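Local coordinates for protein putative secreted endoglycosylceramidase (Rhodococcus hoagii, PDB 6JYZ) that probably hydrolyses the glycosidic bond between galactose and ceramide in glycolipids, as an endogalactosylceramidase of glycoside hydrolase family 5, at residues A[91-94]-A[95-99]; A[104-107]-A[108-112]; A[127-130]-A[131-135]; A[152-156]-A[157-161]. All blocks are in the same frame, centred on the assembly; numbering follows the deposited sequence.

Contact 1: A[91-94]-A[95-99]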
loop_
_atom_site.group_PDB
_atom_site.type_symbol
_atom_site.label_atom_id
_atom_site.label_comp_id
_atom_site.label_asym_id
_atom_site.label_seq_id
_atom_site.Cartn_x
_atom_site.Cartn_y
_atom_site.Cartn_z
ATOM N N LEU A 91 17.391 4.689 -2.586
ATOM C CA LEU A 91 18.075 3.514 -3.064
ATOM C C LEU A 91 19.178 3.927 -4.029
ATOM O O LEU A 91 20.266 3.285 -4.068
ATOM C CB LEU A 91 17.126 2.585 -3.816
ATOM C CG LEU A 91 16.137 1.866 -2.895
ATOM C CD1 LEU A 91 14.894 1.376 -3.683
ATOM C CD2 LEU A 91 16.820 0.681 -2.179
ATOM N N GLU A 92 18.948 4.895 -4.911
ATOM C CA GLU A 92 19.844 5.240 -6.022
ATOM C C GLU A 92 20.104 6.717 -5.973
ATOM O O GLU A 92 19.589 7.529 -6.785
ATOM C CB GLU A 92 19.225 4.822 -7.348
ATOM C CG GLU A 92 20.279 4.896 -8.470
ATOM C CD GLU A 92 19.814 4.411 -9.813
ATOM O OE1 GLU A 92 18.597 4.165 -10.067
ATOM O OE2 GLU A 92 20.713 4.231 -10.701
ATOM N N PRO A 93 20.907 7.228 -4.999
ATOM C CA PRO A 93 21.011 8.673 -4.778
ATOM C C PRO A 93 21.851 9.380 -5.817
ATOM O O PRO A 93 21.710 10.571 -5.987
ATOM C CB PRO A 93 21.672 8.775 -3.379
ATOM C CG PRO A 93 22.395 7.422 -3.241
ATOM C CD PRO A 93 21.432 6.427 -3.882
ATOM N N THR A 94 22.700 8.642 -6.494
ATOM C CA THR A 94 23.436 9.157 -7.616
ATOM C C THR A 94 23.283 8.112 -8.708
ATOM O O THR A 94 22.962 6.922 -8.459
ATOM C CB THR A 94 24.952 9.402 -7.310
ATOM O OG1 THR A 94 25.574 8.144 -6.982
ATOM C CG2 THR A 94 25.128 10.390 -6.163
ATOM N N PRO A 95 23.439 8.437 -9.995
ATOM C CA PRO A 95 23.126 7.488 -11.054
ATOM C C PRO A 95 23.952 6.206 -10.962
ATOM O O PRO A 95 25.191 6.262 -10.918
ATOM C CB PRO A 95 23.480 8.229 -12.389
ATOM C CG PRO A 95 23.454 9.664 -11.962
ATOM C CD PRO A 95 23.843 9.771 -10.504
ATOM N N GLY A 96 23.331 5.052 -10.885
ATOM C CA GLY A 96 24.001 3.765 -10.808
ATOM C C GLY A 96 24.294 3.328 -9.382
ATOM O O GLY A 96 24.699 2.178 -9.223
ATOM N N ALA A 97 24.126 4.177 -8.371
ATOM C CA ALA A 97 24.412 3.767 -6.981
ATOM C C ALA A 97 23.361 2.803 -6.452
ATOM O O ALA A 97 22.216 2.780 -6.976
ATOM C CB ALA A 97 24.464 4.961 -6.074
ATOM N N PHE A 98 23.694 2.045 -5.439
ATOM C CA PHE A 98 22.708 1.222 -4.758
ATOM C C PHE A 98 23.077 1.275 -3.290
ATOM O O PHE A 98 24.097 0.709 -2.873
ATOM C CB PHE A 98 22.708 -0.195 -5.297
ATOM C CG PHE A 98 21.557 -1.030 -4.736
ATOM C CD1 PHE A 98 20.236 -0.735 -5.063
ATOM C CD2 PHE A 98 21.816 -2.062 -3.843
ATOM C CE1 PHE A 98 19.201 -1.541 -4.545
ATOM C CE2 PHE A 98 20.774 -2.858 -3.305
ATOM C CZ PHE A 98 19.474 -2.553 -3.669
ATOM N N ASP A 99 22.307 2.011 -2.473
ATOM C CA ASP A 99 22.699 2.295 -1.097
ATOM C C ASP A 99 22.332 1.164 -0.165
ATOM O O ASP A 99 21.143 1.011 0.263
ATOM C CB ASP A 99 22.095 3.594 -0.596
ATOM C CG ASP A 99 22.590 4.004 0.778
ATOM O OD1 ASP A 99 23.379 3.215 1.378
ATOM O OD2 ASP A 99 22.170 5.077 1.237
HETATM O O HOH W 1 26.791 6.627 -8.898
#
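Leu91 and Phe98 run alongside each other in one direction where the chain folds back through a type II beta turn, Thr94 to Ala97, in the loop between helix 88-91 and helix 100-115. The end-to-end directions of the two limbs differ by 139°, so they run roughly antiparallel. Leu91 CD2 comes obliquely to the Phe98 ring, 4.0 Å from its CE1, and Val103 of helix 100-115 touches both side chains. Nearer the turn, the methyl of Ala97 points toward the first limb: its CB is 4.0 Å from Pro93 CD and 3.5 Å from Thr94 OG1. The turn itself is closed by Ala97 N, 3.0 Å from Thr94 O; the N-H points well (165°), although the donor stands above the carbonyl plane. At Gly96 the positive phi would jam a CB against the preceding carbonyl. Glu92 reaches this corner along an extended chain, CG opposite the backbone N (chi1 -168°), which lays its carboxylate beside the peptide of Gly96. Gly96 N donates to OE2, a bond to be taken with caution because OE2 sits too close to another atom of the model, while OE1 accepts from Trp88 NE1 and is also bonded to Thr200 OG1. With an alanine in place of Glu92, Trp88 NE1 and Thr200 OG1 would probably lose this partner, and Gly96 N the carboxylate. A water bonded to Thr94 OG1 donates to Pro95 O. Asp99, the N-cap of helix 100-115, accepts from Ala101 N through OD1. Its own N joins the limbs, donating to Leu91 O at 2.9 Å.

Contact 2: A[104-107]-A[108-112]; sequences ARIR and EAVQD
Ala104 O and Glu108 N form the first of four successive i to i+4 hydrogen bonds across this piece of the alpha-helix 100-115, one of the helices packed around the (beta/alpha)8 barrel of the family. The backbone bonds are uniform: Glu108, Ala109, Val110 and Gln111 donate to Ala104, Arg105, Ile106 and Arg107. Val110 N, 2.9 Å from Ile106 O, approaches nearly in line with the carbonyl (162°), whereas the other three donors are tilted out of their carbonyl planes.

The apolar contacts mark the inward face. Ile106 CG2 and Val110 CG2 meet at 4.3 Å, one helical turn apart. With its CG1 opposite the backbone N (chi1 170°), Val110 turns CG2 back over the preceding turn, to 3.3 Å from Ile106 O. Ile106 packs on Leu84, Ile86 and Leu122, and Val110 on Thr120, so this face rests against strands 81-86 and 119-124.

Polar groups occupy the other side. Arg107, its chain bent at chi3, forms a salt bridge through NH2 with Glu207; Gln111 NE2 is hydrogen-bonded to Asp115 OD1.

Two waters each link a backbone carbonyl to a side chain about one turn further on. One donates weakly to Gln111 OE1 and also to Arg107 O. The other bridges the turn, donating to Arg105 O at 2.9 Å and to Glu108 OE1 at 2.8 Å.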
loop_
_atom_site.group_PDB
_atom_site.type_symbol
_atom_site.label_atom_id
_atom_site.label_comp_id
_atom_site.label_asym_id
_atom_site.label_seq_id
_atom_site.Cartn_x
_atom_site.Cartn_y
_atom_site.Cartn_z
ATOM N N ALA A 104 19.655 -1.846 4.425
ATOM C CA ALA A 104 19.667 -2.443 5.764
ATOM C C ALA A 104 18.565 -1.837 6.603
ATOM O O ALA A 104 18.024 -2.580 7.444
ATOM C CB ALA A 104 21.045 -2.169 6.393
ATOM N N ARG A 105 18.168 -0.574 6.423
ATOM C CA ARG A 105 17.012 -0.085 7.164
ATOM C C ARG A 105 15.752 -0.785 6.686
ATOM O O ARG A 105 14.868 -1.106 7.529
ATOM C CB ARG A 105 16.833 1.410 6.921
ATOM C CG ARG A 105 17.995 2.251 7.495
ATOM C CD ARG A 105 18.000 3.711 7.131
ATOM N NE ARG A 105 16.831 4.370 7.695
ATOM C CZ ARG A 105 16.336 5.489 7.207
ATOM N NH1 ARG A 105 16.796 6.019 6.083
ATOM N NH2 ARG A 105 15.300 6.033 7.812
ATOM N N ILE A 106 15.591 -1.033 5.399
ATOM C CA ILE A 106 14.443 -1.815 4.898
ATOM C C ILE A 106 14.462 -3.196 5.534
ATOM O O ILE A 106 13.412 -3.709 6.002
ATOM C CB ILE A 106 14.489 -1.899 3.370
ATOM C CG1 ILE A 106 14.366 -0.510 2.748
ATOM C CG2 ILE A 106 13.360 -2.810 2.871
ATOM C CD1 ILE A 106 14.552 -0.492 1.240
ATOM N N ARG A 107 15.613 -3.864 5.569
ATOM C CA ARG A 107 15.684 -5.213 6.093
ATOM C C ARG A 107 15.371 -5.209 7.576
ATOM O O ARG A 107 14.660 -6.146 8.018
ATOM C CB ARG A 107 17.096 -5.771 5.841
ATOM C CG ARG A 107 17.207 -7.235 6.271
ATOM C CD ARG A 107 18.565 -7.846 5.915
ATOM N NE ARG A 107 18.670 -8.008 4.451
ATOM C CZ ARG A 107 19.465 -7.342 3.628
ATOM N NH1 ARG A 107 20.216 -6.354 4.072
ATOM N NH2 ARG A 107 19.343 -7.601 2.328
ATOM N N GLU A 108 15.772 -4.228 8.318
ATOM C CA GLU A 108 15.385 -4.140 9.723
ATOM C C GLU A 108 13.884 -4.000 9.872
ATOM O O GLU A 108 13.298 -4.630 10.760
ATOM C CB GLU A 108 16.146 -2.977 10.384
ATOM C CG GLU A 108 15.802 -2.795 11.863
ATOM C CD GLU A 108 16.452 -1.509 12.332
ATOM O OE1 GLU A 108 16.141 -0.409 11.848
ATOM O OE2 GLU A 108 17.394 -1.640 13.107
ATOM N N ALA A 109 13.236 -3.165 9.040
ATOM C CA ALA A 109 11.777 -3.064 9.089
ATOM C C ALA A 109 11.122 -4.379 8.709
ATOM O O ALA A 109 10.109 -4.773 9.371
ATOM C CB ALA A 109 11.332 -1.947 8.136
ATOM N N VAL A 110 11.606 -5.104 7.727
ATOM C CA VAL A 110 11.045 -6.380 7.352
ATOM C C VAL A 110 11.153 -7.335 8.523
ATOM O O VAL A 110 10.226 -8.123 8.786
ATOM C CB VAL A 110 11.738 -6.948 6.114
ATOM C CG1 VAL A 110 11.358 -8.383 5.830
ATOM C CG2 VAL A 110 11.378 -6.101 4.874
ATOM N N GLN A 111 12.313 -7.357 9.207
ATOM C CA GLN A 111 12.516 -8.302 10.311
ATOM C C GLN A 111 11.685 -7.882 11.513
ATOM O O GLN A 111 11.084 -8.781 12.142
ATOM C CB GLN A 111 14.022 -8.298 10.680
ATOM C CG GLN A 111 14.322 -9.416 11.717
ATOM C CD GLN A 111 14.068 -10.802 11.147
ATOM O OE1 GLN A 111 14.482 -11.199 10.065
ATOM N NE2 GLN A 111 13.303 -11.595 11.867
ATOM N N ASP A 112 11.564 -6.629 11.837
ATOM C CA ASP A 112 10.706 -6.209 12.929
ATOM C C ASP A 112 9.249 -6.526 12.639
ATOM O O ASP A 112 8.498 -6.995 13.539
ATOM C CB ASP A 112 10.839 -4.712 13.173
ATOM C CG ASP A 112 12.173 -4.281 13.811
ATOM O OD1 ASP A 112 12.846 -5.153 14.473
ATOM O OD2 ASP A 112 12.483 -3.072 13.704
HETATM O O HOH W 2 14.128 0.128 10.009
HETATM O O HOH W 3 14.747 -9.075 7.394
#

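Contact 3: A[127-130]-A[131-135]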
loop_
_atom_site.group_PDB
_atom_site.type_symbol
_atom_site.label_atom_id
_atom_site.label_comp_id
_atom_site.label_asym_id
_atom_site.label_seq_id
_atom_site.Cartn_x
_atom_site.Cartn_y
_atom_site.Cartn_z
ATOM N N ASP A 127 4.913 10.459 -4.868
ATOM C CA ASP A 127 3.753 11.310 -5.153
ATOM C C ASP A 127 4.267 12.437 -6.020
ATOM O O ASP A 127 5.326 12.998 -5.728
ATOM C CB ASP A 127 3.164 11.965 -3.884
ATOM C CG ASP A 127 2.772 10.954 -2.838
ATOM O OD1 ASP A 127 1.686 10.351 -2.980
ATOM O OD2 ASP A 127 3.538 10.761 -1.867
ATOM N N ALA A 128 3.534 12.784 -7.087
ATOM C CA ALA A 128 3.950 13.913 -7.911
ATOM C C ALA A 128 5.418 13.796 -8.313
ATOM O O ALA A 128 6.167 14.771 -8.297
ATOM C CB ALA A 128 3.656 15.263 -7.253
ATOM N N TRP A 129 5.787 12.550 -8.688
ATOM C CA TRP A 129 7.130 12.231 -9.219
ATOM C C TRP A 129 8.249 12.197 -8.164
ATOM O O TRP A 129 8.956 11.170 -8.127
ATOM C CB TRP A 129 7.530 13.129 -10.419
ATOM C CG TRP A 129 8.900 12.747 -10.932
ATOM C CD1 TRP A 129 10.052 13.452 -10.676
ATOM C CD2 TRP A 129 9.257 11.568 -11.667
ATOM N NE1 TRP A 129 11.093 12.773 -11.282
ATOM C CE2 TRP A 129 10.661 11.601 -11.857
ATOM C CE3 TRP A 129 8.536 10.474 -12.171
ATOM C CZ2 TRP A 129 11.337 10.562 -12.499
ATOM C CZ3 TRP A 129 9.226 9.449 -12.794
ATOM C CH2 TRP A 129 10.622 9.501 -12.927
ATOM N N GLY A 130 8.484 13.261 -7.414
ATOM C CA GLY A 130 9.590 13.195 -6.467
ATOM C C GLY A 130 9.745 14.427 -5.633
ATOM O O GLY A 130 8.941 15.359 -5.676
ATOM N N PRO A 131 10.821 14.454 -4.804
ATOM C CA PRO A 131 11.062 15.626 -3.961
ATOM C C PRO A 131 11.458 16.896 -4.692
ATOM O O PRO A 131 11.418 17.937 -4.042
ATOM C CB PRO A 131 12.289 15.216 -3.071
ATOM C CG PRO A 131 12.294 13.677 -3.140
ATOM C CD PRO A 131 11.779 13.348 -4.554
ATOM N N TYR A 132 11.828 16.799 -5.969
ATOM C CA TYR A 132 12.505 17.930 -6.609
ATOM C C TYR A 132 11.593 18.617 -7.601
ATOM O O TYR A 132 12.127 19.396 -8.425
ATOM C CB TYR A 132 13.832 17.435 -7.243
ATOM C CG TYR A 132 14.744 16.858 -6.192
ATOM C CD1 TYR A 132 15.476 17.711 -5.369
ATOM C CD2 TYR A 132 14.788 15.515 -5.928
ATOM C CE1 TYR A 132 16.247 17.207 -4.310
ATOM C CE2 TYR A 132 15.538 14.972 -4.878
ATOM C CZ TYR A 132 16.237 15.835 -4.080
ATOM O OH TYR A 132 16.995 15.338 -3.021
ATOM N N VAL A 133 10.292 18.546 -7.424
ATOM C CA VAL A 133 9.326 19.171 -8.318
ATOM C C VAL A 133 8.673 20.398 -7.729
ATOM O O VAL A 133 7.730 20.904 -8.356
ATOM C CB VAL A 133 8.222 18.142 -8.680
ATOM C CG1 VAL A 133 8.858 16.939 -9.364
ATOM C CG2 VAL A 133 7.373 17.708 -7.520
ATOM N N GLY A 134 9.098 20.900 -6.582
ATOM C CA GLY A 134 8.435 22.058 -6.007
ATOM C C GLY A 134 8.860 23.383 -6.654
ATOM O O GLY A 134 9.901 23.497 -7.283
ATOM N N THR A 135 8.004 24.387 -6.464
ATOM C CA THR A 135 8.320 25.720 -6.995
ATOM C C THR A 135 9.363 26.383 -6.099
ATOM O O THR A 135 9.122 26.528 -4.916
ATOM C CB THR A 135 7.058 26.569 -7.045
ATOM O OG1 THR A 135 6.003 25.858 -7.723
ATOM C CG2 THR A 135 7.291 27.873 -7.806
#
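Ala128 O accepts a weak hydrogen bond from Gly130 N at 2.9 Å and is covered by the methyls of Val133. The weak bond spans Trp129, whose phi and psi of 75° and -57° make Ala128 to Gly130 a classic gamma turn. Val133 CG2 is the closer methyl, 3.3 Å from Ala128 O, and it also lies 3.4 Å from Gly130 O, so one methyl rests against both carbonyl oxygens. The Val133 torsion (chi1 -60°) sends CG2 to these carbonyls and CG1 to the indole of Trp129. There CG1 meets the ring at its edge, in the ring plane, 3.9 Å from CD1, and the two side chains cross at about a right angle. Trp129 has further partners: Phe183, edge-to-face, and Thr159 OG1, hydrogen-bonded to NE1. Val133 and Ala128 both touch Val179 of helix 177-187, which extends the apolar cluster beyond the loop. On the outer flank Tyr132 turns a ring face to Pro131 CB, 3.7 Å above the plane and offset toward the rim. Apart from the chain itself, only van der Waals contacts hold 127-130 and 131-135 together. Gly130 is extended and has no side chain; a CB there would clash with Pro131 CD. From Gly130 the chain enters a type I beta turn ending at Val133. A gamma turn followed by a beta turn thus shapes the start of the long loop that leaves strand 119-124 of the family 5 barrel and carries the Cys141-Cys167 disulfide.

Contact 4: A[152-156]-A[157-161]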
loop_
_atom_site.group_PDB
_atom_site.type_symbol
_atom_site.label_atom_id
_atom_site.label_comp_id
_atom_site.label_asym_id
_atom_site.label_seq_id
_atom_site.Cartn_x
_atom_site.Cartn_y
_atom_site.Cartn_z
ATOM N N ASP A 152 7.987 13.098 -3.013
ATOM C CA ASP A 152 8.787 11.896 -2.719
ATOM C C ASP A 152 8.760 11.033 -3.942
ATOM O O ASP A 152 7.763 11.057 -4.691
ATOM C CB ASP A 152 8.241 11.130 -1.501
ATOM C CG ASP A 152 6.807 10.669 -1.704
ATOM O OD1 ASP A 152 5.909 11.598 -1.803
ATOM O OD2 ASP A 152 6.547 9.478 -1.761
ATOM N N GLY A 153 9.834 10.245 -4.157
ATOM C CA GLY A 153 9.900 9.344 -5.293
ATOM C C GLY A 153 11.281 9.376 -5.897
ATOM O O GLY A 153 12.249 8.839 -5.310
ATOM N N ALA A 154 11.389 9.959 -7.068
ATOM C CA ALA A 154 12.610 9.876 -7.845
ATOM C C ALA A 154 13.676 10.862 -7.387
ATOM O O ALA A 154 13.395 11.959 -6.953
ATOM C CB ALA A 154 12.234 10.174 -9.292
ATOM N N PRO A 155 14.960 10.467 -7.544
ATOM C CA PRO A 155 16.054 11.397 -7.210
ATOM C C PRO A 155 16.154 12.541 -8.207
ATOM O O PRO A 155 15.604 12.513 -9.321
ATOM C CB PRO A 155 17.295 10.492 -7.316
ATOM C CG PRO A 155 16.921 9.386 -8.284
ATOM C CD PRO A 155 15.408 9.150 -8.049
ATOM N N GLU A 156 16.903 13.576 -7.786
ATOM C CA GLU A 156 17.006 14.771 -8.600
ATOM C C GLU A 156 17.605 14.469 -9.969
ATOM O O GLU A 156 17.151 15.007 -10.977
ATOM C CB GLU A 156 17.795 15.813 -7.834
ATOM C CG GLU A 156 17.758 17.212 -8.475
ATOM C CD GLU A 156 18.465 18.275 -7.656
ATOM O OE1 GLU A 156 19.316 17.925 -6.818
ATOM O OE2 GLU A 156 18.086 19.420 -7.809
ATOM N N TRP A 157 18.646 13.628 -9.996
ATOM C CA TRP A 157 19.333 13.354 -11.248
ATOM C C TRP A 157 18.417 12.703 -12.274
ATOM O O TRP A 157 18.686 12.732 -13.481
ATOM C CB TRP A 157 20.611 12.495 -11.000
ATOM C CG TRP A 157 20.316 11.119 -10.424
ATOM C CD1 TRP A 157 20.396 10.769 -9.092
ATOM C CD2 TRP A 157 19.893 9.949 -11.155
ATOM N NE1 TRP A 157 20.087 9.441 -8.950
ATOM C CE2 TRP A 157 19.708 8.926 -10.184
ATOM C CE3 TRP A 157 19.644 9.636 -12.504
ATOM C CZ2 TRP A 157 19.235 7.652 -10.534
ATOM C CZ3 TRP A 157 19.248 8.354 -12.869
ATOM C CH2 TRP A 157 19.019 7.398 -11.859
ATOM N N ALA A 158 17.329 12.037 -11.820
ATOM C CA ALA A 158 16.387 11.342 -12.694
ATOM C C ALA A 158 15.209 12.234 -13.074
ATOM O O ALA A 158 14.284 11.694 -13.730
ATOM C CB ALA A 158 15.894 10.064 -12.056
ATOM N N THR A 159 15.170 13.486 -12.663
ATOM C CA THR A 159 14.008 14.359 -12.790
ATOM C C THR A 159 14.238 15.333 -13.958
ATOM O O THR A 159 15.112 16.207 -13.882
ATOM C CB THR A 159 13.825 15.135 -11.507
ATOM O OG1 THR A 159 13.540 14.180 -10.456
ATOM C CG2 THR A 159 12.619 16.068 -11.587
ATOM N N LEU A 160 13.514 15.114 -15.042
ATOM C CA LEU A 160 13.731 15.767 -16.339
ATOM C C LEU A 160 12.443 16.519 -16.712
ATOM O O LEU A 160 11.563 15.985 -17.373
ATOM C CB LEU A 160 14.124 14.727 -17.383
ATOM C CG LEU A 160 15.378 13.902 -17.024
ATOM C CD1 LEU A 160 15.573 12.813 -18.067
ATOM C CD2 LEU A 160 16.616 14.810 -16.878
ATOM N N THR A 161 12.343 17.747 -16.279
ATOM C CA THR A 161 11.088 18.501 -16.364
ATOM C C THR A 161 11.013 19.373 -17.613
ATOM O O THR A 161 9.984 20.015 -17.807
ATOM C CB THR A 161 10.861 19.393 -15.169
ATOM O OG1 THR A 161 11.896 20.392 -15.224
ATOM C CG2 THR A 161 10.816 18.632 -13.846
HETATM O O HOH W 4 12.241 14.396 -7.893
HETATM O O HOH W 5 17.927 16.958 -13.276
#
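Pro155 lies over one face of the Trp157 indole in a close CH-pi contact, and this is the tight half of the arrangement. Its CG stands 3.0 Å above the ring plane, offset toward the rim, and comes within 3.2 Å of NE1 and 3.4 Å of CE2. The same face also receives Ala158 CB, which is 4.0 Å from Pro155 CG. Trp157 reaches this place because its CG sits between the backbone N and the carbonyl carbon (chi1 63°), folding the ring back toward the proline. NE1 donates to Glu92 O, and His196 meets the ring edge-to-face. A lysine in place of Trp157 would probably leave Pro155 without its flat partner and Glu92 O without the indole N-H.

The other half is polar and hydrated. Pro155 O is gripped twice, by Ala158 N and by Thr159 OG1 at 2.9 Å, from opposite faces of the carbonyl plane; neither donor lies in it, and the N-H is bent to 141°. Thr159 N follows at 3.0 Å from Glu156 O, a second i to i+3 bond of the short 3-10 turn. Beyond these, waters fill in: one donates to Ala154 O and Thr159 OG1, another to Glu156 O and Thr159 O. Glu156, an exposed residue, has an extended chain that touches Tyr132.

The hydroxyl of Thr159 gives its proton to Pro155 O and accepts from Trp129 NE1 and a water, which probably fixes its rotation; the turn thus combines the carbonyl acceptors Pro155 O and Glu156 O with the proline contact on the indole face.

Overall arrangement
From the N terminus, contact 1 closes the turn between helix 88-91 and helix 100-115, and contact 2 lies within the latter helix; they meet where Leu91 CD2 touches Ile106 CD1. Contacts 3 and 4 follow in the long loop between strand 119-124 and helix 177-187. All four are local and in series, so none nests or crosses another. Contacts 3 and 4, with centres about 8 Å apart, run together through backbone bonds of Asp127 with Asp152 and of Trp129 with Ala154. Contact 4 also adjoins contact 1, centres about 12 Å apart, tying this long loop to the one that follows helix 88-91. Contact 2 stays about 12 Å or more, nearest atoms, from contacts 3 and 4, against the barrel strands.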